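PDB 3VCO: dihydrofolate reductase from Schistosoma mansoni, which catalyses the NADPH-dependent reduction of dihydrofolate to tetrahydrofolate, a key step in folate metabolism that supports thymidylate, purine and glycine synthesis. Local coordinates for residues K64-M69 and D114-E119; I88-S93 and N110-L115. One frame throughout, in Å; residues are numbered along the deposited sequence.

Contact 1: K64-M69 and D114-E119; sequences KNAVVM and DLLYNE
Ala-66 of the strand and Leu-116 of the helix have the closest pair of CA atoms here, 8.0 Å apart, and meet through their side chains alone. Segment 64-69 is an inner strand of the sheet of the dihydrofolate reductase fold. Segment 114-119 carries the last residues of helix 109-116, which packs on that sheet, and the loop beyond. On the strand, Ala-66 and Val-68 turn their side chains to the helix, while Val-67 between them turns away, in the usual alternation of a strand. With CG beside the backbone N and anti to the carbonyl carbon (chi1 -67°), the fork of Leu-116 reaches down to the sheet. Both prongs meet the same methyl: CD2 of Leu-116 lies 3.8 Å from CB of Ala-66. A small alanine suits this place, since a leucine can come down directly over its methyl group. The branched Val-68 beside it adds a wall that the leucine only grazes, CG2 of Val-68 being 4.4 Å from CD1 of Leu-116. Leu-116 also rests on Val-128 of strand 125-130 and Ile-90 of strand 88-92, and its bulk is therefore buried among side chains from three strands. The tightest touch between the segments runs from CD1 of Leu-116 to CB of Ala-66, 3.6 Å.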
ATOM      1  N   LYS A  64      -2.514  14.447  -6.641  1.00 37.99           N
ATOM      2  CA  LYS A  64      -2.297  13.007  -6.845  1.00 36.41           C
ATOM      3  C   LYS A  64      -1.751  12.379  -5.595  1.00 34.47           C
ATOM      4  O   LYS A  64      -0.843  12.917  -4.971  1.00 37.18           O
ATOM      5  CB  LYS A  64      -1.261  12.751  -7.940  1.00 32.78           C
ATOM      6  CG  LYS A  64      -1.355  13.632  -9.187  1.00 38.82           C
ATOM      7  CD  LYS A  64      -2.237  12.979 -10.219  1.00 42.13           C
ATOM      8  CE  LYS A  64      -2.825  14.043 -11.169  1.00 42.18           C
ATOM      9  NZ  LYS A  64      -3.430  13.357 -12.302  1.00 44.83           N
ATOM     10  N   ASN A  65      -2.253  11.206  -5.255  1.00 30.36           N
ATOM     11  CA  ASN A  65      -1.633  10.461  -4.172  1.00 29.85           C
ATOM     12  C   ASN A  65      -0.284   9.876  -4.597  1.00 31.89           C
ATOM     13  O   ASN A  65      -0.025   9.747  -5.780  1.00 29.86           O
ATOM     14  CB  ASN A  65      -2.572   9.365  -3.664  1.00 28.18           C
ATOM     15  CG  ASN A  65      -3.846   9.926  -3.138  1.00 37.30           C
ATOM     16  OD1 ASN A  65      -3.830  10.978  -2.479  1.00 34.65           O
ATOM     17  ND2 ASN A  65      -4.970   9.265  -3.436  1.00 35.08           N
ATOM     18  N   ALA A  66       0.588   9.593  -3.628  1.00 27.74           N
ATOM     19  CA  ALA A  66       1.850   8.883  -3.881  1.00 25.62           C
ATOM     20  C   ALA A  66       1.712   7.426  -3.440  1.00 23.82           C
ATOM     21  O   ALA A  66       1.062   7.142  -2.427  1.00 24.80           O
ATOM     22  CB  ALA A  66       3.027   9.555  -3.139  1.00 26.85           C
ATOM     23  N   VAL A  67       2.229   6.500  -4.245  1.00 23.88           N
ATOM     24  CA  VAL A  67       2.332   5.107  -3.811  1.00 22.35           C
ATOM     25  C   VAL A  67       3.823   4.790  -3.740  1.00 28.54           C
ATOM     26  O   VAL A  67       4.553   4.993  -4.707  1.00 29.28           O
ATOM     27  CB  VAL A  67       1.653   4.116  -4.751  1.00 24.39           C
ATOM     28  CG1 VAL A  67       0.103   4.275  -4.646  1.00 23.47           C
ATOM     29  CG2 VAL A  67       2.118   4.344  -6.222  1.00 27.20           C
ATOM     30  N   VAL A  68       4.250   4.371  -2.551  1.00 23.93           N
ATOM     31  CA  VAL A  68       5.638   4.142  -2.269  1.00 24.14           C
ATOM     32  C   VAL A  68       5.791   2.644  -2.040  1.00 26.82           C
ATOM     33  O   VAL A  68       4.961   2.039  -1.357  1.00 28.46           O
ATOM     34  CB  VAL A  68       6.091   4.958  -1.029  1.00 24.97           C
ATOM     35  CG1 VAL A  68       7.602   4.778  -0.810  1.00 28.46           C
ATOM     36  CG2 VAL A  68       5.720   6.486  -1.181  1.00 24.94           C
ATOM     37  N   MET A  69       6.826   2.042  -2.632  1.00 28.74           N
ATOM     38  CA  MET A  69       6.966   0.593  -2.574  1.00 26.62           C
ATOM     39  C   MET A  69       8.438   0.210  -2.754  1.00 28.83           C
ATOM     40  O   MET A  69       9.200   0.995  -3.303  1.00 25.20           O
ATOM     41  CB  MET A  69       6.144  -0.040  -3.706  1.00 24.61           C
ATOM     42  CG  MET A  69       6.767   0.228  -5.079  1.00 24.24           C
ATOM     43  SD  MET A  69       5.674  -0.108  -6.460  1.00 32.51           S
ATOM     44  CE  MET A  69       5.146   1.586  -6.675  1.00 28.25           C
ATOM     45  N   ASP A 114      10.945  12.975   1.960  1.00 36.35           N
ATOM     46  CA  ASP A 114      11.574  14.258   1.628  1.00 34.04           C
ATOM     47  C   ASP A 114      11.265  14.693   0.211  1.00 28.07           C
ATOM     48  O   ASP A 114      11.036  15.875  -0.069  1.00 33.71           O
ATOM     49  CB  ASP A 114      13.080  14.150   1.804  1.00 42.50           C
ATOM     50  CG  ASP A 114      13.488  13.934   3.268  1.00 62.53           C
ATOM     51  OD1 ASP A 114      12.626  14.028   4.183  1.00 65.87           O
ATOM     52  OD2 ASP A 114      14.686  13.664   3.498  1.00 70.70           O
ATOM     53  N   LEU A 115      11.311  13.731  -0.701  1.00 32.01           N
ATOM     54  CA  LEU A 115      11.021  13.990  -2.103  1.00 35.08           C
ATOM     55  C   LEU A 115       9.579  14.504  -2.280  1.00 34.18           C
ATOM     56  O   LEU A 115       9.354  15.454  -3.007  1.00 34.10           O
ATOM     57  CB  LEU A 115      11.234  12.711  -2.921  1.00 36.83           C
ATOM     58  CG  LEU A 115      10.956  12.790  -4.424  1.00 43.36           C
ATOM     59  CD1 LEU A 115      11.700  14.000  -5.023  1.00 52.42           C
ATOM     60  CD2 LEU A 115      11.397  11.528  -5.087  1.00 38.42           C
ATOM     61  N   LEU A 116       8.624  13.871  -1.605  1.00 31.83           N
ATOM     62  CA  LEU A 116       7.221  14.316  -1.627  1.00 31.70           C
ATOM     63  C   LEU A 116       6.973  15.669  -0.975  1.00 36.85           C
ATOM     64  O   LEU A 116       6.016  16.388  -1.310  1.00 37.33           O
ATOM     65  CB  LEU A 116       6.349  13.271  -0.943  1.00 31.84           C
ATOM     66  CG  LEU A 116       6.313  11.975  -1.756  1.00 35.62           C
ATOM     67  CD1 LEU A 116       5.549  10.928  -1.025  1.00 31.01           C
ATOM     68  CD2 LEU A 116       5.713  12.236  -3.128  1.00 34.03           C
ATOM     69  N   TYR A 117       7.817  16.028  -0.025  1.00 33.56           N
ATOM     70  CA  TYR A 117       7.791  17.402   0.439  1.00 36.74           C
ATOM     71  C   TYR A 117       8.760  18.355  -0.311  1.00 46.39           C
ATOM     72  O   TYR A 117       8.883  19.530   0.041  1.00 48.89           O
ATOM     73  CB  TYR A 117       8.029  17.473   1.937  1.00 42.96           C
ATOM     74  CG  TYR A 117       6.850  17.026   2.811  1.00 49.01           C
ATOM     75  CD1 TYR A 117       5.854  17.927   3.204  1.00 56.53           C
ATOM     76  CD2 TYR A 117       6.761  15.723   3.269  1.00 49.45           C
ATOM     77  CE1 TYR A 117       4.790  17.518   4.029  1.00 58.85           C
ATOM     78  CE2 TYR A 117       5.723  15.301   4.093  1.00 55.17           C
ATOM     79  CZ  TYR A 117       4.736  16.200   4.479  1.00 58.66           C
ATOM     80  OH  TYR A 117       3.705  15.749   5.301  1.00 51.81           O
ATOM     81  N   ASN A 118       9.474  17.885  -1.323  1.00 44.67           N
ATOM     82  CA  ASN A 118      10.313  18.862  -2.033  1.00 48.02           C
ATOM     83  C   ASN A 118       9.545  19.586  -3.143  1.00 46.20           C
ATOM     84  O   ASN A 118       8.417  19.187  -3.513  1.00 48.61           O
ATOM     85  CB  ASN A 118      11.681  18.299  -2.491  1.00 54.63           C
ATOM     86  CG  ASN A 118      11.636  17.574  -3.830  1.00 68.78           C
ATOM     87  OD1 ASN A 118      10.608  17.489  -4.503  1.00 73.05           O
ATOM     88  ND2 ASN A 118      12.787  17.039  -4.223  1.00 76.96           N
ATOM     89  N   GLU A 119      10.170  20.616  -3.682  1.00 48.52           N
ATOM     90  CA  GLU A 119       9.503  21.542  -4.593  1.00 59.92           C
ATOM     91  C   GLU A 119       8.849  20.864  -5.800  1.00 57.85           C
ATOM     92  O   GLU A 119       7.876  21.369  -6.372  1.00 60.15           O
ATOM     93  CB  GLU A 119      10.479  22.631  -5.048  1.00 63.99           C
ATOM     94  CG  GLU A 119      10.867  23.616  -3.948  1.00 79.75           C
ATOM     95  CD  GLU A 119       9.681  24.428  -3.429  1.00 90.24           C
ATOM     96  OE1 GLU A 119       8.929  23.928  -2.560  1.00 88.51           O
ATOM     97  OE2 GLU A 119       9.499  25.571  -3.901  1.00 98.19           O
TER

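Contact 2: I88-S93 and N110-L115; sequences INIVVS and NAAIDL. With SO4 (sulfate ion), chain B.
The loop that follows strand 88-92 contributes to the NADP(+) site, by similarity to related enzymes, and the strand leading into it is covered on one side by helix 109-116. Ile-90 and Ala-112 mark the place where strand and helix come nearest, their CA atoms 6.8 Å apart. CG2 of Ile-90 points at the methyl of Ala-112, with 3.8 Å between Ile-90 CG2 and Ala-112 CB. The gamma branches of Ile-90 divide the work: CG2 stands anti to the backbone N and meets the alanine, whereas CG1 (chi1 -61°) carries CD1 along under the helix, where CD1 lies 4.2 Å from Ala-112 O. Alanine suits the helix position because its short side chain lets the helix backbone settle close to the sheet. Helix 109-116 is the helical part of a beta-alpha-beta crossover between the parallel strands 104-106 and 125-130, and Leu-115, near Ile-90 but not in contact with it, rests on Val-106 and Gln-104 at the start of that path. Val-92 only brushes the helix, its CG2 lying 4.3 Å from CB of Ala-112. Past the strand end the character changes from apolar to polar. Ser-93 holds its OG anti to the backbone N (chi1 171°) and gives a hydrogen bond to O3 of the sulfate, 2.9 Å from OG. That same OG accepts a bond from Leu-96 N, which steadies the hydroxyl. Ser-94 N also bonds the sulfate, an ion probably taken from the crystallisation liquor; its place is consistent with the anion-binding character expected where an NADP(+) phosphate sits.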
ATOM      1  N   ILE A  88       1.730   9.332  -8.074  1.00 26.46           N
ATOM      2  CA  ILE A  88       3.172   9.514  -8.119  1.00 28.56           C
ATOM      3  C   ILE A  88       3.738   8.183  -7.646  1.00 29.50           C
ATOM      4  O   ILE A  88       3.473   7.760  -6.522  1.00 27.41           O
ATOM      5  CB  ILE A  88       3.592  10.622  -7.129  1.00 33.25           C
ATOM      6  CG1 ILE A  88       2.976  11.972  -7.551  1.00 33.60           C
ATOM      7  CG2 ILE A  88       5.140  10.697  -6.995  1.00 31.85           C
ATOM      8  CD1 ILE A  88       2.888  12.950  -6.434  1.00 31.94           C
ATOM      9  N   ASN A  89       4.471   7.504  -8.515  1.00 25.94           N
ATOM     10  CA  ASN A  89       5.108   6.221  -8.190  1.00 24.66           C
ATOM     11  C   ASN A  89       6.521   6.430  -7.654  1.00 28.62           C
ATOM     12  O   ASN A  89       7.363   7.065  -8.316  1.00 29.11           O
ATOM     13  CB  ASN A  89       5.236   5.339  -9.440  1.00 26.84           C
ATOM     14  CG  ASN A  89       3.911   4.842  -9.965  1.00 34.12           C
ATOM     15  OD1 ASN A  89       3.779   3.660 -10.283  1.00 35.15           O
ATOM     16  ND2 ASN A  89       2.915   5.725 -10.043  1.00 31.81           N
ATOM     17  N   ILE A  90       6.814   5.853  -6.494  1.00 23.22           N
ATOM     18  CA  ILE A  90       8.146   5.990  -5.930  1.00 26.33           C
ATOM     19  C   ILE A  90       8.615   4.611  -5.475  1.00 26.19           C
ATOM     20  O   ILE A  90       7.927   3.949  -4.720  1.00 23.98           O
ATOM     21  CB  ILE A  90       8.159   6.920  -4.688  1.00 26.11           C
ATOM     22  CG1 ILE A  90       7.692   8.316  -5.065  1.00 34.29           C
ATOM     23  CG2 ILE A  90       9.594   7.034  -4.093  1.00 20.02           C
ATOM     24  CD1 ILE A  90       7.605   9.228  -3.881  1.00 38.12           C
ATOM     25  N   VAL A  91       9.754   4.174  -5.991  1.00 26.22           N
ATOM     26  CA  VAL A  91      10.288   2.886  -5.573  1.00 28.21           C
ATOM     27  C   VAL A  91      11.486   3.141  -4.652  1.00 31.08           C
ATOM     28  O   VAL A  91      12.346   3.947  -4.992  1.00 30.56           O
ATOM     29  CB  VAL A  91      10.718   2.048  -6.802  1.00 34.13           C
ATOM     30  CG1 VAL A  91      11.320   0.706  -6.364  1.00 30.71           C
ATOM     31  CG2 VAL A  91       9.505   1.795  -7.740  1.00 26.54           C
ATOM     32  N   VAL A  92      11.537   2.456  -3.511  1.00 23.63           N
ATOM     33  CA  VAL A  92      12.632   2.628  -2.577  1.00 25.48           C
ATOM     34  C   VAL A  92      13.583   1.464  -2.827  1.00 31.41           C
ATOM     35  O   VAL A  92      13.292   0.340  -2.446  1.00 32.19           O
ATOM     36  CB  VAL A  92      12.138   2.589  -1.136  1.00 32.36           C
ATOM     37  CG1 VAL A  92      13.343   2.610  -0.117  1.00 27.55           C
ATOM     38  CG2 VAL A  92      11.098   3.735  -0.925  1.00 26.05           C
ATOM     39  N   SER A  93      14.692   1.753  -3.494  1.00 32.73           N
ATOM     40  CA  SER A  93      15.646   0.730  -3.903  1.00 41.41           C
ATOM     41  C   SER A  93      17.024   1.370  -4.121  1.00 45.97           C
ATOM     42  O   SER A  93      17.107   2.516  -4.515  1.00 44.91           O
ATOM     43  CB  SER A  93      15.153   0.074  -5.203  1.00 36.33           C
ATOM     44  OG  SER A  93      16.127  -0.808  -5.783  1.00 41.19           O
ATOM     45  N   ASN A 110      12.919   7.561   4.092  1.00 38.61           N
ATOM     46  CA  ASN A 110      13.270   8.927   4.456  1.00 45.09           C
ATOM     47  C   ASN A 110      13.248   9.745   3.213  1.00 41.45           C
ATOM     48  O   ASN A 110      12.585  10.779   3.141  1.00 37.94           O
ATOM     49  CB  ASN A 110      14.696   9.039   5.060  1.00 42.54           C
ATOM     50  CG  ASN A 110      14.698   8.870   6.544  1.00 52.36           C
ATOM     51  OD1 ASN A 110      13.626   8.809   7.125  1.00 61.59           O
ATOM     52  ND2 ASN A 110      15.894   8.787   7.187  1.00 49.77           N
ATOM     53  N   ALA A 111      13.984   9.257   2.221  1.00 42.33           N
ATOM     54  CA  ALA A 111      14.159   9.997   1.002  1.00 36.55           C
ATOM     55  C   ALA A 111      12.854  10.117   0.198  1.00 31.28           C
ATOM     56  O   ALA A 111      12.625  11.143  -0.432  1.00 33.85           O
ATOM     57  CB  ALA A 111      15.336   9.441   0.174  1.00 31.03           C
ATOM     58  N   ALA A 112      12.000   9.089   0.225  1.00 29.92           N
ATOM     59  CA  ALA A 112      10.715   9.189  -0.475  1.00 35.59           C
ATOM     60  C   ALA A 112       9.886  10.321   0.142  1.00 30.19           C
ATOM     61  O   ALA A 112       9.287  11.096  -0.575  1.00 35.51           O
ATOM     62  CB  ALA A 112       9.936   7.883  -0.415  1.00 28.15           C
ATOM     63  N   ILE A 113       9.849  10.398   1.468  1.00 30.03           N
ATOM     64  CA  ILE A 113       9.056  11.453   2.134  1.00 31.70           C
ATOM     65  C   ILE A 113       9.629  12.848   1.889  1.00 38.63           C
ATOM     66  O   ILE A 113       8.887  13.803   1.606  1.00 41.24           O
ATOM     67  CB  ILE A 113       8.881  11.177   3.628  1.00 33.81           C
ATOM     68  CG1 ILE A 113       8.176   9.837   3.817  1.00 40.93           C
ATOM     69  CG2 ILE A 113       8.083  12.283   4.323  1.00 33.77           C
ATOM     70  CD1 ILE A 113       6.869   9.723   3.033  1.00 45.80           C
ATOM     71  N   ASP A 114      10.945  12.975   1.960  1.00 36.35           N
ATOM     72  CA  ASP A 114      11.574  14.258   1.628  1.00 34.04           C
ATOM     73  C   ASP A 114      11.265  14.693   0.211  1.00 28.07           C
ATOM     74  O   ASP A 114      11.036  15.875  -0.069  1.00 33.71           O
ATOM     75  CB  ASP A 114      13.080  14.150   1.804  1.00 42.50           C
ATOM     76  CG  ASP A 114      13.488  13.934   3.268  1.00 62.53           C
ATOM     77  OD1 ASP A 114      12.626  14.028   4.183  1.00 65.87           O
ATOM     78  OD2 ASP A 114      14.686  13.664   3.498  1.00 70.70           O
ATOM     79  N   LEU A 115      11.311  13.731  -0.701  1.00 32.01           N
ATOM     80  CA  LEU A 115      11.021  13.990  -2.103  1.00 35.08           C
ATOM     81  C   LEU A 115       9.579  14.504  -2.280  1.00 34.18           C
ATOM     82  O   LEU A 115       9.354  15.454  -3.007  1.00 34.10           O
ATOM     83  CB  LEU A 115      11.234  12.711  -2.921  1.00 36.83           C
ATOM     84  CG  LEU A 115      10.956  12.790  -4.424  1.00 43.36           C
ATOM     85  CD1 LEU A 115      11.700  14.000  -5.023  1.00 52.42           C
ATOM     86  CD2 LEU A 115      11.397  11.528  -5.087  1.00 38.42           C
TER
HETATM   87  S   SO4 B 200      17.112  -3.153  -2.851  1.00 75.07           S
HETATM   88  O1  SO4 B 200      17.494  -1.816  -2.387  1.00 78.65           O
HETATM   89  O2  SO4 B 200      16.526  -3.875  -1.729  1.00 60.60           O
HETATM   90  O3  SO4 B 200      16.230  -3.057  -4.017  1.00 62.46           O
HETATM   91  O4  SO4 B 200      18.297  -3.876  -3.311  1.00 86.99           O

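In the fold
The two contacts are centred 6 Å apart and end on the same helix, 109-116, with Asp-114 and Leu-115 common to both. Contact 1 spans 44 residues between its segments and contact 2 only 16, the shorter loop nested inside the longer. Strands 64-70 and 88-92 are parallel neighbours in the sheet, joined by backbone bonds such as Val-67 N to Ile-88 O (probable, 2.9 Å). One helix covers both strands: Ala-112 also touches Val-68, and the helix straddles the pair. Contact 1 uses its last residues and contact 2 the turn before. Leu-116 CD2 also meets Ile-90 CD1 at 3.6 Å, merging the two into one apolar layer, while the C-terminal ends of the strands lead toward the predicted NADP(+) site.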